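Local coordinates for protein chitinase (Chromobacterium violaceum, PDB 4TXG) that probably hydrolyses the glycosidic bonds of chitin as a family 18 glycoside hydrolase, and probably binds chitin through a separate carbohydrate-binding module, at residues 278-281 against 282-286; 291-294 against 295-298; 349-352 against 353-357; 371-374 against 375-378. All coordinates share one frame; numbering follows the deposited sequence.

Contact 1 of 4, residues 278-281 against 282-286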
# COMPACT_ATOMS: atom_id res chain seq x y z
N THR A 278 3.55 -1.44 -19.44
CA THR A 278 4.66 -2.25 -18.92
C THR A 278 4.89 -3.56 -19.66
O THR A 278 5.98 -4.09 -19.61
CB THR A 278 4.47 -2.61 -17.42
OG1 THR A 278 3.26 -3.36 -17.24
CG2 THR A 278 4.41 -1.34 -16.57
N VAL A 279 3.86 -4.09 -20.32
CA VAL A 279 3.98 -5.40 -20.98
C VAL A 279 3.35 -5.33 -22.36
O VAL A 279 2.18 -4.96 -22.49
CB VAL A 279 3.32 -6.53 -20.14
CG1 VAL A 279 3.41 -7.88 -20.87
CG2 VAL A 279 3.98 -6.65 -18.75
N ASN A 280 4.13 -5.67 -23.38
CA ASN A 280 3.60 -5.75 -24.74
C ASN A 280 2.54 -6.83 -24.87
O ASN A 280 2.47 -7.74 -24.05
CB ASN A 280 4.72 -6.05 -25.74
CG ASN A 280 5.75 -4.94 -25.81
OD1 ASN A 280 5.40 -3.77 -25.92
ND2 ASN A 280 7.02 -5.32 -25.75
N ALA A 281 1.73 -6.75 -25.92
CA ALA A 281 0.69 -7.74 -26.14
C ALA A 281 1.25 -9.15 -26.31
O ALA A 281 0.53 -10.13 -26.09
CB ALA A 281 -0.14 -7.35 -27.35
N ASP A 282 2.52 -9.27 -26.68
CA ASP A 282 3.12 -10.60 -26.87
C ASP A 282 3.78 -11.16 -25.61
O ASP A 282 4.44 -12.20 -25.66
CB ASP A 282 4.14 -10.57 -28.02
CG ASP A 282 5.40 -9.76 -27.69
OD1 ASP A 282 5.49 -9.16 -26.60
OD2 ASP A 282 6.29 -9.70 -28.56
N GLY A 283 3.62 -10.46 -24.49
CA GLY A 283 4.12 -10.97 -23.23
C GLY A 283 5.50 -10.49 -22.84
O GLY A 283 5.93 -10.73 -21.71
N THR A 284 6.21 -9.82 -23.75
CA THR A 284 7.52 -9.27 -23.38
C THR A 284 7.35 -7.92 -22.67
O THR A 284 6.35 -7.24 -22.83
CB THR A 284 8.43 -9.08 -24.60
OG1 THR A 284 7.79 -8.23 -25.56
CG2 THR A 284 8.76 -10.42 -25.24
N VAL A 285 8.35 -7.55 -21.88
CA VAL A 285 8.32 -6.26 -21.19
C VAL A 285 8.40 -5.11 -22.20
O VAL A 285 9.19 -5.15 -23.14
CB VAL A 285 9.46 -6.16 -20.16
CG1 VAL A 285 9.52 -4.76 -19.56
CG2 VAL A 285 9.27 -7.20 -19.06
N ASN A 286 7.56 -4.09 -22.00
CA ASN A 286 7.48 -2.95 -22.91
C ASN A 286 8.49 -1.87 -22.55
O ASN A 286 8.15 -0.90 -21.87
CB ASN A 286 6.06 -2.37 -22.89
CG ASN A 286 5.84 -1.29 -23.94
OD1 ASN A 286 6.76 -0.92 -24.69
ND2 ASN A 286 4.62 -0.79 -24.02
O HOH W 1 9.74 -4.25 -25.76
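Asn-280 ND2 donates to Thr-284 OG1 over 3.0 Å, and the bond is nearly straight, with the acceptor lying in the plane of the amide. The hydroxyl in turn donates to Asp-282 OD1, 2.7 Å from Thr-284 OG1 on the syn side of the carboxylate. That oxygen also receives Thr-284 N, from above the carboxylate plane, which makes an Asx turn. Asp-282 reaches both donors with its CG between the backbone N and carbonyl carbon (chi1 69°). Water 1 accepts from Asn-280 ND2 and donates to Val-285 O, tying the amide to the returning chain. Gly-283 N closes the turn on Asn-280 O at 3.0 Å, while Asn-280 N to Thr-284 O at 2.8 Å and Asn-286 N to Thr-278 O at 2.9 Å join its two arms. Farther out, Val-279 CG1 lies 3.6 Å from Thr-284 O, and the Val-279 side chain also touches Leu-338. Asn-286 crosses Asn-280 at about a right angle, while its own OD1 accepts from Gly-289 N and its ND2 donates to Ser-276 O. A type I beta turn, Asn-280 to Gly-283, caps the single Val-279 to Val-285 bridge, and the loop joins helix 273-278 to the N-cap of helix 287-304.

Contact 2 of 4, residues 291-294 against 295-298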
# COMPACT_ATOMS: atom_id res chain seq x y z
N ASN A 291 10.09 3.49 -20.72
CA ASN A 291 10.97 4.64 -20.90
C ASN A 291 10.18 5.93 -21.09
O ASN A 291 10.51 6.97 -20.52
CB ASN A 291 11.91 4.44 -22.10
CG ASN A 291 13.02 3.45 -21.81
OD1 ASN A 291 13.26 3.05 -20.67
ND2 ASN A 291 13.74 3.06 -22.86
N ALA A 292 9.13 5.87 -21.91
CA ALA A 292 8.30 7.05 -22.13
C ALA A 292 7.66 7.51 -20.83
O ALA A 292 7.62 8.70 -20.52
CB ALA A 292 7.22 6.77 -23.18
N PHE A 293 7.14 6.55 -20.07
CA PHE A 293 6.50 6.89 -18.81
C PHE A 293 7.50 7.51 -17.83
O PHE A 293 7.23 8.55 -17.23
CB PHE A 293 5.85 5.66 -18.17
CG PHE A 293 5.22 5.96 -16.85
CD1 PHE A 293 3.98 6.58 -16.79
CD2 PHE A 293 5.88 5.66 -15.68
CE1 PHE A 293 3.40 6.88 -15.56
CE2 PHE A 293 5.31 5.95 -14.45
CZ PHE A 293 4.07 6.56 -14.40
N SER A 294 8.65 6.86 -17.67
CA SER A 294 9.63 7.31 -16.69
C SER A 294 10.16 8.70 -17.02
O SER A 294 10.25 9.55 -16.14
CB SER A 294 10.78 6.30 -16.60
OG SER A 294 10.26 5.05 -16.15
N ASP A 295 10.48 8.93 -18.28
CA ASP A 295 10.91 10.27 -18.68
C ASP A 295 9.80 11.30 -18.45
O ASP A 295 10.08 12.45 -18.06
CB ASP A 295 11.35 10.29 -20.14
CG ASP A 295 12.65 9.52 -20.38
OD1 ASP A 295 13.39 9.25 -19.41
OD2 ASP A 295 12.95 9.21 -21.55
N SER A 296 8.55 10.91 -18.68
CA SER A 296 7.43 11.83 -18.49
C SER A 296 7.24 12.15 -17.01
O SER A 296 6.80 13.25 -16.66
CB SER A 296 6.13 11.27 -19.09
OG SER A 296 5.55 10.27 -18.27
N ALA A 297 7.57 11.21 -16.13
CA ALA A 297 7.43 11.43 -14.70
C ALA A 297 8.45 12.46 -14.23
O ALA A 297 8.13 13.34 -13.43
CB ALA A 297 7.58 10.12 -13.92
N VAL A 298 9.68 12.34 -14.73
CA VAL A 298 10.72 13.32 -14.43
C VAL A 298 10.27 14.72 -14.88
O VAL A 298 10.37 15.69 -14.13
CB VAL A 298 12.06 12.95 -15.12
CG1 VAL A 298 13.03 14.12 -15.06
CG2 VAL A 298 12.67 11.71 -14.47
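Ser-296 folds its hydroxyl back onto Phe-293 O, one turn earlier in helix 287-304, which packs against strand 308-312 of the family 18 TIM barrel. The OG sits between the backbone N and the carbonyl carbon (chi1 77°), a rotamer that carries Ser-296 OG to 2.6 Å from Phe-293 O. The same carbonyl takes Ala-297 N at 2.9 Å, so Phe-293 O serves two donors: the amide approaches in the carbonyl plane, and the hydroxyl is tilted 23° from it. Ser-296 OG is also hydrogen-bonded to Leu-199 N, which joins the helix to the short strand 199-200. With CG anti to the backbone N (chi1 178°), the Phe-293 ring lies on Leu-199 and Ile-311; Ala-297 continues this face on Val-309. Asp-295 takes another course, its CG beside the backbone N and 3.3 Å from Asn-291 O, while Asp-295 N holds that carbonyl at 3.0 Å. Its OD1 makes a long, weak ion pair with Arg-352 of helix 338-360. Ser-294 turns its OG back to Ile-290 O, in the preceding turn. Val-298 N bonds to Ser-294 O, and Val-298 CG2 lies 3.6 Å from that same oxygen.

Contact 3 of 4, residues 349-352 against 353-357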
# COMPACT_ATOMS: atom_id res chain seq x y z
N LEU A 349 12.19 3.67 -13.38
CA LEU A 349 11.76 4.88 -12.69
C LEU A 349 12.81 5.33 -11.68
O LEU A 349 13.13 6.52 -11.59
CB LEU A 349 10.42 4.63 -12.02
CG LEU A 349 9.41 5.73 -11.75
CD1 LEU A 349 9.21 6.65 -12.94
CD2 LEU A 349 8.10 5.01 -11.40
N ARG A 350 13.36 4.38 -10.93
CA ARG A 350 14.42 4.64 -9.95
C ARG A 350 15.64 5.25 -10.63
O ARG A 350 16.20 6.24 -10.17
CB ARG A 350 14.80 3.35 -9.22
CG ARG A 350 15.97 3.48 -8.24
CD ARG A 350 15.50 4.03 -6.88
NE ARG A 350 15.37 5.49 -6.88
CZ ARG A 350 14.58 6.16 -6.05
NH1 ARG A 350 14.54 7.49 -6.10
NH2 ARG A 350 13.83 5.51 -5.16
N ASP A 351 16.03 4.65 -11.75
CA ASP A 351 17.17 5.13 -12.52
C ASP A 351 16.94 6.57 -13.02
O ASP A 351 17.81 7.44 -12.86
CB ASP A 351 17.43 4.20 -13.71
CG ASP A 351 18.60 4.66 -14.57
OD1 ASP A 351 18.40 5.55 -15.42
OD2 ASP A 351 19.72 4.13 -14.38
N ARG A 352 15.78 6.83 -13.61
CA ARG A 352 15.55 8.15 -14.19
C ARG A 352 15.43 9.22 -13.11
O ARG A 352 15.94 10.33 -13.26
CB ARG A 352 14.29 8.17 -15.06
CG ARG A 352 14.35 7.24 -16.26
CD ARG A 352 15.52 7.54 -17.19
NE ARG A 352 15.41 6.71 -18.38
CZ ARG A 352 15.86 5.46 -18.48
NH1 ARG A 352 16.49 4.89 -17.46
NH2 ARG A 352 15.69 4.79 -19.61
N LEU A 353 14.75 8.88 -12.01
CA LEU A 353 14.59 9.84 -10.93
C LEU A 353 15.91 10.08 -10.19
O LEU A 353 16.18 11.20 -9.76
CB LEU A 353 13.49 9.41 -9.97
CG LEU A 353 12.08 9.72 -10.49
CD1 LEU A 353 11.07 9.47 -9.40
CD2 LEU A 353 11.98 11.15 -10.97
N ASP A 354 16.73 9.04 -10.03
CA ASP A 354 18.05 9.22 -9.42
C ASP A 354 18.92 10.15 -10.25
O ASP A 354 19.58 11.03 -9.71
CB ASP A 354 18.78 7.88 -9.23
CG ASP A 354 18.27 7.09 -8.02
OD1 ASP A 354 17.45 7.61 -7.25
OD2 ASP A 354 18.71 5.93 -7.85
N ARG A 355 18.95 9.95 -11.57
CA ARG A 355 19.74 10.81 -12.44
C ARG A 355 19.22 12.25 -12.43
O ARG A 355 20.02 13.19 -12.39
CB ARG A 355 19.75 10.27 -13.87
CG ARG A 355 20.45 8.94 -13.98
CD ARG A 355 20.48 8.42 -15.41
NE ARG A 355 20.79 7.00 -15.41
CZ ARG A 355 22.03 6.51 -15.37
NH1 ARG A 355 22.22 5.19 -15.36
NH2 ARG A 355 23.07 7.34 -15.34
N ALA A 356 17.90 12.41 -12.47
CA ALA A 356 17.30 13.74 -12.42
C ALA A 356 17.63 14.44 -11.10
O ALA A 356 17.91 15.64 -11.07
CB ALA A 356 15.78 13.65 -12.62
N ALA A 357 17.59 13.69 -10.00
CA ALA A 357 17.90 14.23 -8.68
C ALA A 357 19.34 14.74 -8.63
O ALA A 357 19.62 15.80 -8.08
CB ALA A 357 17.66 13.17 -7.61
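Asp-351 holds its CG anti to the backbone N (chi1 179°), whereas Arg-355 sends its CG beside the backbone N and then runs extended to NE, and the two side chains meet obliquely one helical turn apart. The guanidinium grips side-on with two nitrogens, one to each carboxylate oxygen. Arg-355 NE reaches Asp-351 OD1 at 2.8 Å, within 1° of the guanidinium plane, and Arg-355 NH1 reaches the syn lone pair of Asp-351 OD2 at 2.9 Å. The grip is twisted, for the carboxylate and guanidinium planes stand 48° apart. Arg-352 NH1 adds a weak bond to Asp-351 OD1 at 2.9 Å, completing a three-residue salt-bridge network on the more exposed flank; two positive groups round one carboxylate would be expected to stabilise its charged form.

Both flanks belong to helix 338-360, which packs on strand 365-371 and on helix 287-304 in the alpha/beta barrel. On the buried flank, Arg-350 is bent at chi2 and chi3, bringing its guanidinium to the Asp-354 carboxylate, their planes only slightly inclined. Arg-350 NE meets Asp-354 OD1 at 3.0 Å from above the carboxylate plane, and Arg-350 NH1 lies 3.1 Å from that oxygen in a weak bond. One oxygen thus takes both nitrogens, unlike the two-to-two grip of Arg-355. Each member has an outside partner: Arg-350 NH2 forms a salt bridge with Asp-390, and Asp-354 OD2 is bonded to Thr-129 OG1. Leu-349 and Leu-353 supply the apolar side, both touching Ile-366, and Leu-353 CG sits 3.5 Å from Leu-349 O, the carbonyl that accepts Leu-353 N.

Contact 4 of 4, residues 371-374 against 375-378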
# COMPACT_ATOMS: atom_id res chain seq x y z
N PRO A 371 -0.78 -3.77 -2.28
CA PRO A 371 -1.93 -4.48 -1.71
C PRO A 371 -1.64 -5.10 -0.34
O PRO A 371 -0.52 -5.52 -0.05
CB PRO A 371 -2.22 -5.57 -2.76
CG PRO A 371 -0.92 -5.79 -3.47
CD PRO A 371 -0.26 -4.42 -3.50
N ALA A 372 -2.66 -5.13 0.51
CA ALA A 372 -2.56 -5.86 1.78
C ALA A 372 -3.03 -7.31 1.62
O ALA A 372 -2.70 -8.17 2.44
CB ALA A 372 -3.38 -5.16 2.88
N SER A 373 -3.78 -7.56 0.56
CA SER A 373 -4.42 -8.87 0.32
C SER A 373 -3.44 -10.03 0.08
O SER A 373 -2.67 -10.01 -0.88
CB SER A 373 -5.36 -8.78 -0.88
OG SER A 373 -5.80 -10.07 -1.25
N GLY A 374 -3.51 -11.05 0.93
CA GLY A 374 -2.70 -12.23 0.74
C GLY A 374 -3.04 -12.96 -0.56
O GLY A 374 -2.19 -13.65 -1.12
N TYR A 375 -4.27 -12.80 -1.02
CA TYR A 375 -4.67 -13.38 -2.30
C TYR A 375 -3.91 -12.71 -3.46
O TYR A 375 -3.28 -13.40 -4.27
CB TYR A 375 -6.18 -13.25 -2.50
CG TYR A 375 -6.64 -13.29 -3.95
CD1 TYR A 375 -6.76 -14.50 -4.63
CD2 TYR A 375 -6.96 -12.12 -4.62
CE1 TYR A 375 -7.20 -14.53 -5.95
CE2 TYR A 375 -7.39 -12.14 -5.94
CZ TYR A 375 -7.51 -13.35 -6.60
OH TYR A 375 -7.93 -13.37 -7.90
N LEU A 376 -3.97 -11.39 -3.53
CA LEU A 376 -3.25 -10.67 -4.59
C LEU A 376 -1.75 -10.96 -4.54
O LEU A 376 -1.12 -11.16 -5.58
CB LEU A 376 -3.47 -9.16 -4.47
CG LEU A 376 -4.90 -8.66 -4.69
CD1 LEU A 376 -5.02 -7.16 -4.46
CD2 LEU A 376 -5.37 -9.02 -6.10
N LEU A 377 -1.19 -10.99 -3.34
CA LEU A 377 0.25 -11.16 -3.19
C LEU A 377 0.72 -12.56 -3.58
O LEU A 377 1.90 -12.76 -3.88
CB LEU A 377 0.66 -10.85 -1.75
CG LEU A 377 0.60 -9.36 -1.38
CD1 LEU A 377 0.73 -9.20 0.13
CD2 LEU A 377 1.66 -8.52 -2.10
N ARG A 378 -0.21 -13.52 -3.61
CA ARG A 378 0.18 -14.87 -4.01
C ARG A 378 0.64 -14.88 -5.47
O ARG A 378 1.39 -15.76 -5.89
CB ARG A 378 -0.98 -15.85 -3.80
CG ARG A 378 -0.62 -17.31 -4.10
CD ARG A 378 -1.74 -18.24 -3.66
NE ARG A 378 -1.96 -18.19 -2.22
CZ ARG A 378 -1.45 -19.07 -1.35
NH1 ARG A 378 -0.67 -20.05 -1.77
NH2 ARG A 378 -1.73 -18.95 -0.05
O HOH W 2 -3.13 -16.40 -0.22
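Ser-373 OG is gripped by two backbone amides of the turn that follows it. Leu-376 N donates to Ser-373 OG over 3.2 Å in a nearly straight bond, N-H...O 171°, and Tyr-375 N adds a weak, bent one at 3.1 Å. This is an N-cap: Ser-373 precedes the short helix 374-377, which opens just beyond barrel strand 365-371. With OG anti to the backbone N (chi1 170°), the hydroxyl is placed within reach of the first amides of the helix, whose partial positive charge it would be expected to offset. Ser-373 OG also lies near the plane of the Tyr-375 ring, at its edge, and 3.4 Å from Tyr-375 CB. The serine's carbonyl also takes part, Ser-373 O accepting Leu-377 N at 3.0 Å with the donor tilted 16° from the carbonyl plane.

Apolar contacts accompany the cap. Pro-371 CB rests on Leu-376 CD1 at 3.6 Å, and Pro-371 CG meets Leu-377 CD2 at 4.0 Å as the two side chains cross. Leu-377 goes on to touch Trp-443, Tyr-447 and Tyr-448 of helix 441-448, and Tyr-448 OH is hydrogen-bonded to Pro-371 O. Arg-378 leaves the turn for another part of the chain, its NH1 bonded to Asn-672 O and its NH2 to Tyr-760 O. Its remaining nitrogen, Arg-378 NE, donates to water 2 at 2.9 Å, and that water lies in the guanidinium plane and donates weakly to Gly-374 O.

All four contacts are local and lie in the family 18 range, yet their settings differ. Contact 1 is the most exposed, a polar turn with its centre about 25 Å from that of the chain; contact 4, largely buried, has its centre about 11 Å from it. Contacts 2, partly buried, and 3, largely buried, have centres about 10 Å apart and sit on neighbouring helices that pack on each other, Val-298 CG2 being 3.6 Å from Leu-353 CD2. Contact 1 leads directly into the helix of contact 2. Chemistry follows place: neutral amide and hydroxyl bonds with one carboxylate in contact 1, a serine-to-carbonyl bond in contact 2, salt bridges in contact 3, and a serine cap with leucine packing in contact 4.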